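Local coordinates for uncharacterized protein (Vanderwaltozyma polyspora, PDB 5THE), which forms the Piwi-containing C-terminal lobe of a budding yeast Argonaute, holds a bound RNA, and probably contributes to RNA-guided target recognition and cleavage, at residues V36-K40 against E41-E45; V288-D292 against D293-Q297; T423-D426 against R427-S431; N473-C476 against Y477-G480; V486-P489 against A490-Y494. One frame throughout, in Å; residues are numbered along the deposited sequence.

Contact 1 (V36-K40 against E41-E45)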
# COMPACT_ATOMS: atom_id res chain seq x y z
N VAL A 36 -17.04 0.57 9.14
CA VAL A 36 -17.32 -0.84 9.34
C VAL A 36 -16.33 -1.64 8.51
O VAL A 36 -16.26 -1.49 7.28
CB VAL A 36 -18.77 -1.17 8.94
CG1 VAL A 36 -19.03 -2.64 9.10
CG2 VAL A 36 -19.74 -0.33 9.76
N VAL A 37 -15.54 -2.49 9.16
CA VAL A 37 -14.65 -3.38 8.43
C VAL A 37 -15.44 -4.60 7.98
O VAL A 37 -16.16 -5.21 8.77
CB VAL A 37 -13.44 -3.78 9.29
CG1 VAL A 37 -12.57 -4.79 8.53
CG2 VAL A 37 -12.60 -2.54 9.66
N GLN A 38 -15.31 -4.95 6.71
CA GLN A 38 -16.11 -6.02 6.11
C GLN A 38 -15.24 -7.25 5.88
O GLN A 38 -14.20 -7.15 5.22
CB GLN A 38 -16.71 -5.55 4.78
CG GLN A 38 -17.49 -6.63 4.05
CD GLN A 38 -18.83 -6.88 4.70
OE1 GLN A 38 -19.64 -5.98 4.80
NE2 GLN A 38 -19.06 -8.10 5.17
N PHE A 39 -15.67 -8.40 6.40
CA PHE A 39 -15.10 -9.70 6.06
C PHE A 39 -16.08 -10.44 5.14
O PHE A 39 -17.09 -9.89 4.71
CB PHE A 39 -14.80 -10.49 7.34
CG PHE A 39 -14.08 -9.69 8.39
CD1 PHE A 39 -12.75 -9.34 8.22
CD2 PHE A 39 -14.75 -9.27 9.53
CE1 PHE A 39 -12.09 -8.58 9.19
CE2 PHE A 39 -14.10 -8.51 10.49
CZ PHE A 39 -12.77 -8.17 10.32
N LYS A 40 -15.77 -11.71 4.84
CA LYS A 40 -16.62 -12.46 3.93
C LYS A 40 -18.06 -12.55 4.45
O LYS A 40 -19.01 -12.30 3.71
CB LYS A 40 -16.07 -13.87 3.70
CG LYS A 40 -16.79 -14.58 2.57
CD LYS A 40 -16.27 -15.99 2.34
CE LYS A 40 -16.47 -16.37 0.88
NZ LYS A 40 -16.81 -17.80 0.73
N GLU A 41 -18.23 -12.91 5.71
CA GLU A 41 -19.56 -13.26 6.21
C GLU A 41 -19.88 -12.55 7.51
O GLU A 41 -20.71 -13.02 8.29
CB GLU A 41 -19.68 -14.77 6.39
CG GLU A 41 -19.32 -15.57 5.15
CD GLU A 41 -19.54 -17.05 5.31
OE1 GLU A 41 -20.46 -17.57 4.66
OE2 GLU A 41 -18.81 -17.68 6.10
N SER A 42 -19.23 -11.42 7.76
CA SER A 42 -19.30 -10.76 9.05
C SER A 42 -18.63 -9.40 8.91
O SER A 42 -17.91 -9.14 7.94
CB SER A 42 -18.62 -11.62 10.13
OG SER A 42 -18.42 -10.89 11.32
N THR A 43 -18.88 -8.54 9.88
CA THR A 43 -18.29 -7.21 9.89
C THR A 43 -17.64 -6.98 11.25
O THR A 43 -17.90 -7.70 12.22
CB THR A 43 -19.33 -6.13 9.63
OG1 THR A 43 -20.29 -6.16 10.68
CG2 THR A 43 -20.05 -6.37 8.32
N PHE A 44 -16.80 -5.95 11.32
CA PHE A 44 -16.34 -5.44 12.60
C PHE A 44 -16.53 -3.93 12.60
O PHE A 44 -15.86 -3.22 11.86
CB PHE A 44 -14.89 -5.80 12.88
CG PHE A 44 -14.34 -5.12 14.09
CD1 PHE A 44 -15.08 -5.10 15.27
CD2 PHE A 44 -13.11 -4.48 14.06
CE1 PHE A 44 -14.60 -4.47 16.40
CE2 PHE A 44 -12.63 -3.84 15.19
CZ PHE A 44 -13.37 -3.84 16.37
N GLU A 45 -17.44 -3.45 13.43
CA GLU A 45 -17.62 -2.02 13.64
C GLU A 45 -17.25 -1.71 15.08
O GLU A 45 -17.93 -2.16 16.01
CB GLU A 45 -19.05 -1.56 13.34
CG GLU A 45 -19.16 -0.05 13.48
CD GLU A 45 -20.55 0.47 13.19
OE1 GLU A 45 -21.49 -0.34 13.21
OE2 GLU A 45 -20.69 1.70 12.95
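A short beta hairpin built from strands 37-38 and 43-44 brings Val37 opposite Phe44 as an antiparallel hydrogen-bonded pair. Val37 N gives its proton to Phe44 O at 2.8 Å, and Phe44 N returns one to Val37 O at 2.7 Å, here in the carbonyl plane. Gln38 and Thr43 follow as a non-hydrogen-bonded pair sharing one face, and Phe39 N to Ser42 O at 2.8 Å closes the turn round Lys40 and Glu41. Gln38 bends at chi2 (75°), which brings its amide back over the turn, where NE2 donates to Phe39 O at 2.7 Å in a nearly straight bond (171°) lying in the amide plane; this holds the amide's rotation. Its carbonyl OE1 rests near Thr43 CG2 at 3.6 Å. Just before Val37, Val36 spreads its branches, CG1 against Thr43 CB at 3.5 Å and CG2 against the carboxylate carbon of Glu45. The other face carries Val37 and Phe44, and the Phe39 ring of the turn comes alongside Phe44, its edge meeting Phe44 CB, with CE2 at 3.7 Å. Phe39 also stacks on His67 and meets Trp62, which suits a large buried ring, whereas the lysine and glutamate at the tip reach solvent. Strand 37-38 also pairs with 248-249: the beta hairpin supplies two of the three strands of a small antiparallel sheet, 37-38 in the middle and 43-44 outermost.

Contact 2 (V288-D292 against D293-Q297)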
# COMPACT_ATOMS: atom_id res chain seq x y z
N VAL A 288 -0.14 4.20 -8.02
CA VAL A 288 -1.07 3.08 -7.89
C VAL A 288 -2.47 3.63 -8.03
O VAL A 288 -2.72 4.82 -7.80
CB VAL A 288 -0.91 2.31 -6.57
CG1 VAL A 288 0.51 1.74 -6.42
CG2 VAL A 288 -1.26 3.21 -5.39
N GLY A 289 -3.40 2.75 -8.40
CA GLY A 289 -4.78 3.18 -8.54
C GLY A 289 -5.78 2.08 -8.27
O GLY A 289 -5.54 0.91 -8.55
N SER A 290 -6.92 2.47 -7.70
CA SER A 290 -8.03 1.55 -7.49
C SER A 290 -8.72 1.27 -8.82
O SER A 290 -8.49 1.96 -9.82
CB SER A 290 -9.02 2.13 -6.50
OG SER A 290 -9.60 3.31 -7.04
N TYR A 291 -9.60 0.27 -8.83
CA TYR A 291 -10.38 0.03 -10.03
C TYR A 291 -11.83 -0.36 -9.82
O TYR A 291 -12.51 -0.60 -10.81
CB TYR A 291 -9.70 -1.04 -10.92
CG TYR A 291 -9.49 -2.41 -10.32
CD1 TYR A 291 -10.56 -3.18 -9.86
CD2 TYR A 291 -8.23 -2.97 -10.27
CE1 TYR A 291 -10.36 -4.46 -9.36
CE2 TYR A 291 -8.03 -4.24 -9.78
CZ TYR A 291 -9.09 -4.97 -9.32
OH TYR A 291 -8.86 -6.23 -8.82
N ASP A 292 -12.33 -0.43 -8.59
CA ASP A 292 -13.76 -0.65 -8.42
C ASP A 292 -14.22 -0.02 -7.11
O ASP A 292 -13.48 0.75 -6.47
CB ASP A 292 -14.12 -2.14 -8.52
CG ASP A 292 -13.51 -2.99 -7.42
OD1 ASP A 292 -13.05 -2.47 -6.39
OD2 ASP A 292 -13.51 -4.23 -7.60
N ASP A 293 -15.44 -0.35 -6.70
CA ASP A 293 -16.02 0.24 -5.50
C ASP A 293 -15.65 -0.50 -4.23
O ASP A 293 -16.17 -0.17 -3.16
CB ASP A 293 -17.55 0.34 -5.66
CG ASP A 293 -18.24 -1.03 -5.78
OD1 ASP A 293 -17.56 -2.07 -5.85
OD2 ASP A 293 -19.48 -1.04 -5.81
N LYS A 294 -14.74 -1.47 -4.30
CA LYS A 294 -14.26 -2.14 -3.09
C LYS A 294 -12.91 -1.62 -2.61
O LYS A 294 -12.62 -1.72 -1.41
CB LYS A 294 -14.17 -3.65 -3.32
CG LYS A 294 -15.49 -4.29 -3.73
CD LYS A 294 -16.61 -3.88 -2.75
CE LYS A 294 -17.97 -4.46 -3.15
NZ LYS A 294 -19.01 -4.06 -2.16
N PHE A 295 -12.08 -1.08 -3.51
CA PHE A 295 -10.81 -0.42 -3.15
C PHE A 295 -9.84 -1.38 -2.47
O PHE A 295 -9.01 -1.00 -1.64
CB PHE A 295 -11.06 0.82 -2.31
CG PHE A 295 -12.00 1.77 -2.96
CD1 PHE A 295 -11.54 2.65 -3.94
CD2 PHE A 295 -13.36 1.72 -2.67
CE1 PHE A 295 -12.42 3.51 -4.57
CE2 PHE A 295 -14.27 2.57 -3.32
CZ PHE A 295 -13.81 3.47 -4.26
N THR A 296 -9.93 -2.63 -2.87
CA THR A 296 -9.17 -3.73 -2.32
C THR A 296 -7.90 -4.00 -3.11
O THR A 296 -6.95 -4.61 -2.58
CB THR A 296 -10.11 -4.94 -2.32
OG1 THR A 296 -10.77 -5.03 -1.04
CG2 THR A 296 -9.40 -6.17 -2.67
N GLN A 297 -7.85 -3.53 -4.35
CA GLN A 297 -6.76 -3.81 -5.28
C GLN A 297 -6.24 -2.50 -5.84
O GLN A 297 -7.02 -1.70 -6.38
CB GLN A 297 -7.24 -4.73 -6.39
CG GLN A 297 -7.44 -6.16 -5.95
CD GLN A 297 -6.12 -6.91 -5.87
OE1 GLN A 297 -5.15 -6.53 -6.54
NE2 GLN A 297 -6.06 -7.96 -5.05
O HOH W 1 -9.69 -1.32 -6.52
O HOH W 2 -10.85 -3.60 -5.37
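The chain leaves strand 282-289 and folds back on itself so that the CA atoms of Ser290 and Phe295 lie 5.5 Å apart, Phe295 taking a left-handed backbone conformation (phi 62°). The bend contains an Asx turn at Asp292, within the loop that joins two antiparallel strands of the RNase H-like Piwi fold. Asp292 OD1 accepts Lys294 N at 2.9 Å, from above the carboxylate plane, and Phe295 N more weakly. The carboxylate sits between its own backbone N and carbonyl carbon (chi1 64°), which turns OD1 toward the amides that follow; aspartate suits the place because its short arm lets OD1 meet the N-H two residues on, and the next one weakly. Water 2 adds a third bond to OD1, at 2.7 Å, and itself takes Thr296 N. Water 1 spans the mouth of the loop, accepting from Tyr291 N at 2.8 Å and donating to Gln297 O. Phe295 lays one face of its ring under Asp292 O, which sits 3.4 Å above the ring centre, while Ser290 CB meets CD1 of that ring obliquely at 3.6 Å. The polar end of Ser290 is bound elsewhere, by Val268 N, and Gln297 NE2 by the carbonyls of Gly244 and Leu240. Tyr291 and Gln297 lie side by side with ring and amide planes only 18° apart, and Tyr291 OH comes within 3.2 Å of Gln297 CG.

Contact 3 (T423-D426 against R427-S431)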
# COMPACT_ATOMS: atom_id res chain seq x y z
N THR A 423 -8.09 10.44 15.84
CA THR A 423 -8.07 11.82 16.27
C THR A 423 -7.72 12.72 15.10
O THR A 423 -6.71 12.53 14.42
CB THR A 423 -7.02 11.94 17.39
OG1 THR A 423 -7.47 11.22 18.54
CG2 THR A 423 -6.76 13.40 17.74
N VAL A 424 -8.57 13.72 14.87
CA VAL A 424 -8.33 14.75 13.87
C VAL A 424 -8.06 16.06 14.59
O VAL A 424 -8.76 16.40 15.55
CB VAL A 424 -9.54 14.94 12.92
CG1 VAL A 424 -9.17 15.91 11.78
CG2 VAL A 424 -9.97 13.61 12.36
N VAL A 425 -7.08 16.79 14.10
CA VAL A 425 -6.82 18.15 14.54
C VAL A 425 -6.74 18.99 13.27
O VAL A 425 -5.86 18.77 12.43
CB VAL A 425 -5.52 18.27 15.36
CG1 VAL A 425 -5.19 19.73 15.66
CG2 VAL A 425 -5.65 17.48 16.66
N ASP A 426 -7.70 19.90 13.08
CA ASP A 426 -7.60 20.84 11.97
C ASP A 426 -7.75 22.28 12.44
O ASP A 426 -8.07 23.16 11.64
CB ASP A 426 -8.58 20.50 10.84
CG ASP A 426 -10.06 20.66 11.23
OD1 ASP A 426 -10.40 20.88 12.42
OD2 ASP A 426 -10.91 20.54 10.32
N ARG A 427 -7.51 22.54 13.72
CA ARG A 427 -7.51 23.89 14.26
C ARG A 427 -6.28 24.09 15.13
O ARG A 427 -5.72 23.13 15.66
CB ARG A 427 -8.79 24.17 15.06
CG ARG A 427 -10.02 24.31 14.19
CD ARG A 427 -11.17 24.69 15.02
NE ARG A 427 -12.43 24.62 14.31
CZ ARG A 427 -12.99 25.66 13.69
NH1 ARG A 427 -12.37 26.83 13.68
NH2 ARG A 427 -14.16 25.51 13.08
N GLY A 428 -5.87 25.35 15.27
CA GLY A 428 -4.82 25.70 16.22
C GLY A 428 -3.41 25.51 15.70
O GLY A 428 -2.64 26.46 15.60
N ILE A 429 -3.04 24.27 15.37
CA ILE A 429 -1.69 24.01 14.88
C ILE A 429 -1.64 23.90 13.37
O ILE A 429 -0.56 23.69 12.81
CB ILE A 429 -1.09 22.75 15.52
CG1 ILE A 429 -1.99 21.54 15.25
CG2 ILE A 429 -0.89 22.97 17.04
CD1 ILE A 429 -1.32 20.21 15.58
N THR A 430 -2.77 24.07 12.69
CA THR A 430 -2.85 23.95 11.24
C THR A 430 -2.93 25.33 10.59
O THR A 430 -3.09 26.35 11.25
CB THR A 430 -4.09 23.16 10.83
OG1 THR A 430 -5.22 23.79 11.44
CG2 THR A 430 -3.99 21.70 11.29
N SER A 431 -2.89 25.32 9.27
CA SER A 431 -2.97 26.57 8.53
C SER A 431 -4.40 27.10 8.52
O SER A 431 -5.36 26.34 8.35
CB SER A 431 -2.47 26.38 7.11
OG SER A 431 -2.64 27.57 6.38
O HOH W 3 -12.65 21.87 13.29
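Arg427 leads the chain away from Asp426 and strand 423-425, and the two side chains lie alongside each other, pointing the same way. Their carboxylate and guanidinium planes stand 86° apart, and instead of meeting directly they share water 3, which donates to Asp426 OD1 at 2.6 Å and accepts from Arg427 NE at 2.9 Å. Arg427 also lies in a cation-pi contact with Tyr11. Its carbonyl O approaches Val425 CG1 at 3.4 Å. Gly428 then adopts a positive phi (84°, with psi -62°), a conformation that glycine takes easily; with the weak bond from Ile429 N to Arg427 O it makes a classic gamma turn. Ile429 comes back across Val425 at about a right angle, CG1 to CG1 at 3.7 Å, two branched apolar side chains in contact across the bend. Thr430 ends the bend: OG1 gives a weak hydrogen bond to Asp426 O at 2.9 Å, and CG2 leans on Val425 O. Asp426, buried, is satisfied by more than this water, since OD1 forms a salt bridge with Arg30 and OD2 accepts from Gly12 N and Gln469 NE2. Such a set of donors implies a firmly held, probably ionised Asp426, while the bonds that cross the turn itself are weak.

Contact 4 (N473-C476 against Y477-G480). With nucleotides of chain B.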
# COMPACT_ATOMS: atom_id res chain seq x y z
N ASN A 473 -9.43 9.03 6.74
CA ASN A 473 -9.48 8.10 7.85
C ASN A 473 -9.96 6.73 7.39
O ASN A 473 -9.34 5.71 7.71
CB ASN A 473 -10.37 8.64 8.97
CG ASN A 473 -10.31 7.76 10.20
OD1 ASN A 473 -9.23 7.47 10.72
ND2 ASN A 473 -11.47 7.28 10.65
N ASN A 474 -11.06 6.68 6.62
CA ASN A 474 -11.58 5.40 6.14
C ASN A 474 -10.54 4.63 5.33
O ASN A 474 -10.42 3.41 5.46
CB ASN A 474 -12.83 5.62 5.27
CG ASN A 474 -14.08 5.85 6.09
OD1 ASN A 474 -14.02 5.98 7.30
ND2 ASN A 474 -15.21 5.92 5.41
N LEU A 475 -9.80 5.33 4.48
CA LEU A 475 -8.85 4.64 3.63
C LEU A 475 -7.70 4.04 4.41
O LEU A 475 -6.96 3.23 3.86
CB LEU A 475 -8.34 5.59 2.55
CG LEU A 475 -9.30 5.83 1.39
CD1 LEU A 475 -8.76 6.92 0.50
CD2 LEU A 475 -9.47 4.55 0.63
N CYS A 476 -7.54 4.41 5.68
CA CYS A 476 -6.54 3.79 6.55
C CYS A 476 -6.94 2.40 7.00
O CYS A 476 -6.08 1.64 7.46
CB CYS A 476 -6.30 4.69 7.76
SG CYS A 476 -5.47 6.24 7.30
N TYR A 477 -8.20 2.02 6.83
CA TYR A 477 -8.70 0.74 7.29
C TYR A 477 -8.71 -0.33 6.20
O TYR A 477 -9.17 -1.44 6.46
CB TYR A 477 -10.12 0.90 7.86
CG TYR A 477 -10.17 1.58 9.21
CD1 TYR A 477 -9.85 2.94 9.34
CD2 TYR A 477 -10.51 0.87 10.35
CE1 TYR A 477 -9.89 3.56 10.57
CE2 TYR A 477 -10.56 1.49 11.59
CZ TYR A 477 -10.25 2.83 11.69
OH TYR A 477 -10.29 3.43 12.91
N ILE A 478 -8.22 -0.04 4.99
CA ILE A 478 -8.21 -1.08 3.97
C ILE A 478 -6.81 -1.29 3.42
O ILE A 478 -6.62 -1.48 2.22
CB ILE A 478 -9.20 -0.77 2.83
CG1 ILE A 478 -9.02 0.65 2.32
CG2 ILE A 478 -10.63 -0.99 3.29
CD1 ILE A 478 -10.02 1.00 1.27
N PHE A 479 -5.81 -1.26 4.29
CA PHE A 479 -4.48 -1.71 3.91
C PHE A 479 -4.48 -3.24 3.98
O PHE A 479 -4.51 -3.81 5.08
CB PHE A 479 -3.44 -1.08 4.81
CG PHE A 479 -2.03 -1.40 4.43
CD1 PHE A 479 -1.50 -0.95 3.23
CD2 PHE A 479 -1.22 -2.12 5.30
CE1 PHE A 479 -0.19 -1.22 2.90
CE2 PHE A 479 0.09 -2.40 4.96
CZ PHE A 479 0.61 -1.96 3.76
N GLY A 480 -4.49 -3.89 2.83
CA GLY A 480 -4.91 -5.28 2.77
C GLY A 480 -3.96 -6.30 3.38
O GLY A 480 -4.34 -7.47 3.47
P A B 4 3.23 -3.64 7.69
OP1 A B 4 3.01 -3.26 6.28
OP2 A B 4 4.57 -3.96 8.21
O5' A B 4 2.61 -2.50 8.61
C5' A B 4 1.21 -2.26 8.59
C4' A B 4 0.63 -2.17 9.97
O4' A B 4 0.79 -3.42 10.67
C3' A B 4 1.27 -1.15 10.89
O3' A B 4 0.78 0.15 10.62
C2' A B 4 0.88 -1.68 12.27
O2' A B 4 -0.48 -1.38 12.55
C1' A B 4 1.00 -3.19 12.04
N9 A B 4 2.34 -3.69 12.35
C8 A B 4 3.47 -3.55 11.59
N7 A B 4 4.54 -4.11 12.12
C5 A B 4 4.06 -4.65 13.30
C6 A B 4 4.72 -5.37 14.29
N6 A B 4 6.02 -5.64 14.21
N1 A B 4 3.97 -5.78 15.34
C2 A B 4 2.66 -5.48 15.37
N3 A B 4 1.92 -4.81 14.48
C4 A B 4 2.71 -4.41 13.47
O HOH W 4 -8.83 5.78 12.82
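Tyr477 turns its CG away from its own carbonyl carbon (chi1 -73°), swinging its ring back along the end of helix 465-475 to Asn473, whereas Ile478 keeps CG1 between its backbone N and carbonyl carbon (chi1 49°), which sends its branch toward Leu475. The Tyr477 ring comes edge-on to the carbonyl of Asn473, whose O lies in the ring plane, 3.3 Å from CD1. Farther out, the Asn473 amide stands 79° to the ring, and water 4 joins the two ends, donating to Asn473 OD1 at 2.7 Å and accepting from Tyr477 OH at 2.8 Å. Tyrosine suits the place because its ring packs edge-on against the helix end and its hydroxyl donates to the water that serves Asn473 OD1. At the backbone, Tyr477 N binds Asn474 O at 3.0 Å from above the carbonyl plane, an i to i+3 bond of the 3-10 type. Separately, Leu475 CD2 and Ile478 CD1 touch at 3.6 Å. This turn after helix 465-475 of the Piwi domain brings Phe479 to the bound RNA, its CE2 edge 3.3 Å from OP1 of A4 of chain B and close to the ring plane. The segment runs between helix 465-475 and helix 490-515: Leu475 and Cys476 bond through their backbones to Ala490 and Val486, while Asn474, Tyr477 and Ile478 pack on Leu249 of strand 248-249.

Contact 5 (V486-P489 against A490-Y494). With nucleotides of chain B.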
# COMPACT_ATOMS: atom_id res chain seq x y z
N VAL A 486 -3.89 1.73 9.39
CA VAL A 486 -2.51 2.19 9.30
C VAL A 486 -2.45 3.71 9.39
O VAL A 486 -3.49 4.39 9.48
CB VAL A 486 -1.85 1.67 8.01
CG1 VAL A 486 -1.71 0.16 8.10
CG2 VAL A 486 -2.67 2.06 6.79
N LYS A 487 -1.24 4.26 9.38
CA LYS A 487 -1.05 5.65 9.77
C LYS A 487 -1.32 6.62 8.63
O LYS A 487 -1.33 7.84 8.86
CB LYS A 487 0.37 5.85 10.32
CG LYS A 487 1.52 5.55 9.33
CD LYS A 487 2.85 5.50 10.10
CE LYS A 487 4.06 5.35 9.20
NZ LYS A 487 4.01 4.13 8.34
N VAL A 488 -1.56 6.11 7.43
CA VAL A 488 -1.67 6.90 6.21
C VAL A 488 -2.64 6.14 5.30
O VAL A 488 -2.69 4.91 5.39
CB VAL A 488 -0.27 7.12 5.60
CG1 VAL A 488 0.22 5.88 4.86
CG2 VAL A 488 -0.22 8.36 4.77
N PRO A 489 -3.43 6.79 4.45
CA PRO A 489 -4.39 6.02 3.64
C PRO A 489 -3.70 4.95 2.82
O PRO A 489 -2.57 5.12 2.37
CB PRO A 489 -5.04 7.09 2.76
CG PRO A 489 -4.99 8.35 3.65
CD PRO A 489 -3.60 8.24 4.29
N ALA A 490 -4.40 3.83 2.63
CA ALA A 490 -3.80 2.70 1.93
C ALA A 490 -3.18 3.05 0.58
O ALA A 490 -2.10 2.52 0.27
CB ALA A 490 -4.85 1.59 1.77
N PRO A 491 -3.77 3.93 -0.25
CA PRO A 491 -3.10 4.27 -1.52
C PRO A 491 -1.69 4.80 -1.33
O PRO A 491 -0.82 4.52 -2.15
CB PRO A 491 -4.01 5.36 -2.12
CG PRO A 491 -5.32 5.14 -1.48
CD PRO A 491 -5.07 4.61 -0.12
N VAL A 492 -1.48 5.61 -0.28
CA VAL A 492 -0.16 6.17 -0.01
C VAL A 492 0.80 5.07 0.39
O VAL A 492 1.91 4.96 -0.15
CB VAL A 492 -0.25 7.26 1.08
CG1 VAL A 492 1.17 7.69 1.55
CG2 VAL A 492 -1.04 8.44 0.57
N TYR A 493 0.39 4.24 1.35
CA TYR A 493 1.21 3.10 1.76
C TYR A 493 1.55 2.22 0.56
O TYR A 493 2.70 1.83 0.36
CB TYR A 493 0.45 2.32 2.83
CG TYR A 493 1.27 1.81 4.01
CD1 TYR A 493 2.39 1.01 3.82
CD2 TYR A 493 0.87 2.08 5.33
CE1 TYR A 493 3.13 0.52 4.91
CE2 TYR A 493 1.59 1.61 6.42
CZ TYR A 493 2.72 0.83 6.21
OH TYR A 493 3.43 0.37 7.30
N TYR A 494 0.54 1.89 -0.26
CA TYR A 494 0.79 1.09 -1.47
C TYR A 494 1.80 1.75 -2.39
O TYR A 494 2.68 1.07 -2.95
CB TYR A 494 -0.51 0.87 -2.23
CG TYR A 494 -1.51 -0.00 -1.53
CD1 TYR A 494 -1.09 -1.05 -0.70
CD2 TYR A 494 -2.87 0.19 -1.71
CE1 TYR A 494 -2.02 -1.87 -0.07
CE2 TYR A 494 -3.80 -0.62 -1.08
CZ TYR A 494 -3.37 -1.64 -0.26
OH TYR A 494 -4.29 -2.45 0.37
P A B 5 1.77 1.40 10.44
OP1 A B 5 0.88 2.52 10.05
OP2 A B 5 2.92 1.01 9.59
O5' A B 5 2.26 1.70 11.91
C5' A B 5 1.32 2.03 12.91
C4' A B 5 1.90 1.85 14.29
O4' A B 5 2.24 0.46 14.50
C3' A B 5 3.19 2.60 14.55
O3' A B 5 2.94 3.93 14.94
C2' A B 5 3.86 1.77 15.64
O2' A B 5 3.29 2.05 16.90
C1' A B 5 3.42 0.36 15.25
N9 A B 5 4.43 -0.33 14.43
C8 A B 5 4.62 -0.27 13.07
N7 A B 5 5.62 -1.02 12.67
C5 A B 5 6.10 -1.58 13.85
C6 A B 5 7.15 -2.47 14.10
N6 A B 5 7.93 -2.94 13.12
N1 A B 5 7.36 -2.85 15.39
C2 A B 5 6.56 -2.35 16.35
N3 A B 5 5.53 -1.50 16.24
C4 A B 5 5.37 -1.17 14.94
P A B 4 3.23 -3.64 7.69
OP1 A B 4 3.01 -3.26 6.28
OP2 A B 4 4.57 -3.96 8.21
O5' A B 4 2.61 -2.50 8.61
C5' A B 4 1.21 -2.26 8.59
C4' A B 4 0.63 -2.17 9.97
O4' A B 4 0.79 -3.42 10.67
C3' A B 4 1.27 -1.15 10.89
O3' A B 4 0.78 0.15 10.62
C2' A B 4 0.88 -1.68 12.27
O2' A B 4 -0.48 -1.38 12.55
C1' A B 4 1.00 -3.19 12.04
N9 A B 4 2.34 -3.69 12.35
C8 A B 4 3.47 -3.55 11.59
N7 A B 4 4.54 -4.11 12.12
C5 A B 4 4.06 -4.65 13.30
C6 A B 4 4.72 -5.37 14.29
N6 A B 4 6.02 -5.64 14.21
N1 A B 4 3.97 -5.78 15.34
C2 A B 4 2.66 -5.48 15.37
N3 A B 4 1.92 -4.81 14.48
C4 A B 4 2.71 -4.41 13.47
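Lys487 and Tyr493 converge on one phosphate, that of A5 of chain B. Lys487 donates its backbone N-H to OP1 at 2.8 Å, and Tyr493 OH binds OP2, though the modelled separation is very short and its exact value doubtful. The lysine chain passes alongside the same phosphate, with NZ 3.5 Å from OP2; a cationic side chain and a hydroxyl suit the neighbourhood of an RNA phosphate. Next comes the helix start: Pro489, the N-cap, offers its carbonyl O to Tyr493 N at 3.3 Å, a straight bond (166°) in the carbonyl plane, and more weakly to Val492 N. Proline fits because the N-H it lacks is not needed at the N-cap, where its carbonyl does the bonding, and Pro491 likewise occupies the first turn. Outward, Val486 CB meets Tyr493 CE2 at 3.8 Å, while Val486 CG1 reaches the sugar of A4 of chain B. Val488 crosses Val492 at about a right angle, CG2 to CG1 at 3.6 Å, and its CG1 rests near Tyr493 CD2. This start of helix 490-515 is packed against the central strands, Val492 on Phe342 and Asp344 of strand 339-344 and Val488 on Thr388 of strand 383-389 and Cys452 of strand 452-459.

The five contacts follow one another along the chain. Contacts 2 to 5 belong to the Piwi domain; contact 1, a small hairpin, lies about 13 Å centre to centre from contact 4 and touches it through Val37 and Tyr477. Contacts 4 and 5, with centres about 7 Å apart, are the closest pair: they belong to successive helices, 465-475 and 490-515, and both reach the RNA, Phe479 at A4 of chain B and Lys487 and Tyr493 at A5 of chain B. Contact 2 packs on each of them, Phe295 on Ile478 and Val288 on Pro491. Contact 3 sits apart beside strand 435-440, its centre about 20 Å or more from those of the others. Contacts 2, 4 and 5 thus form one packed region of the Piwi domain, of which 4 and 5 meet the RNA.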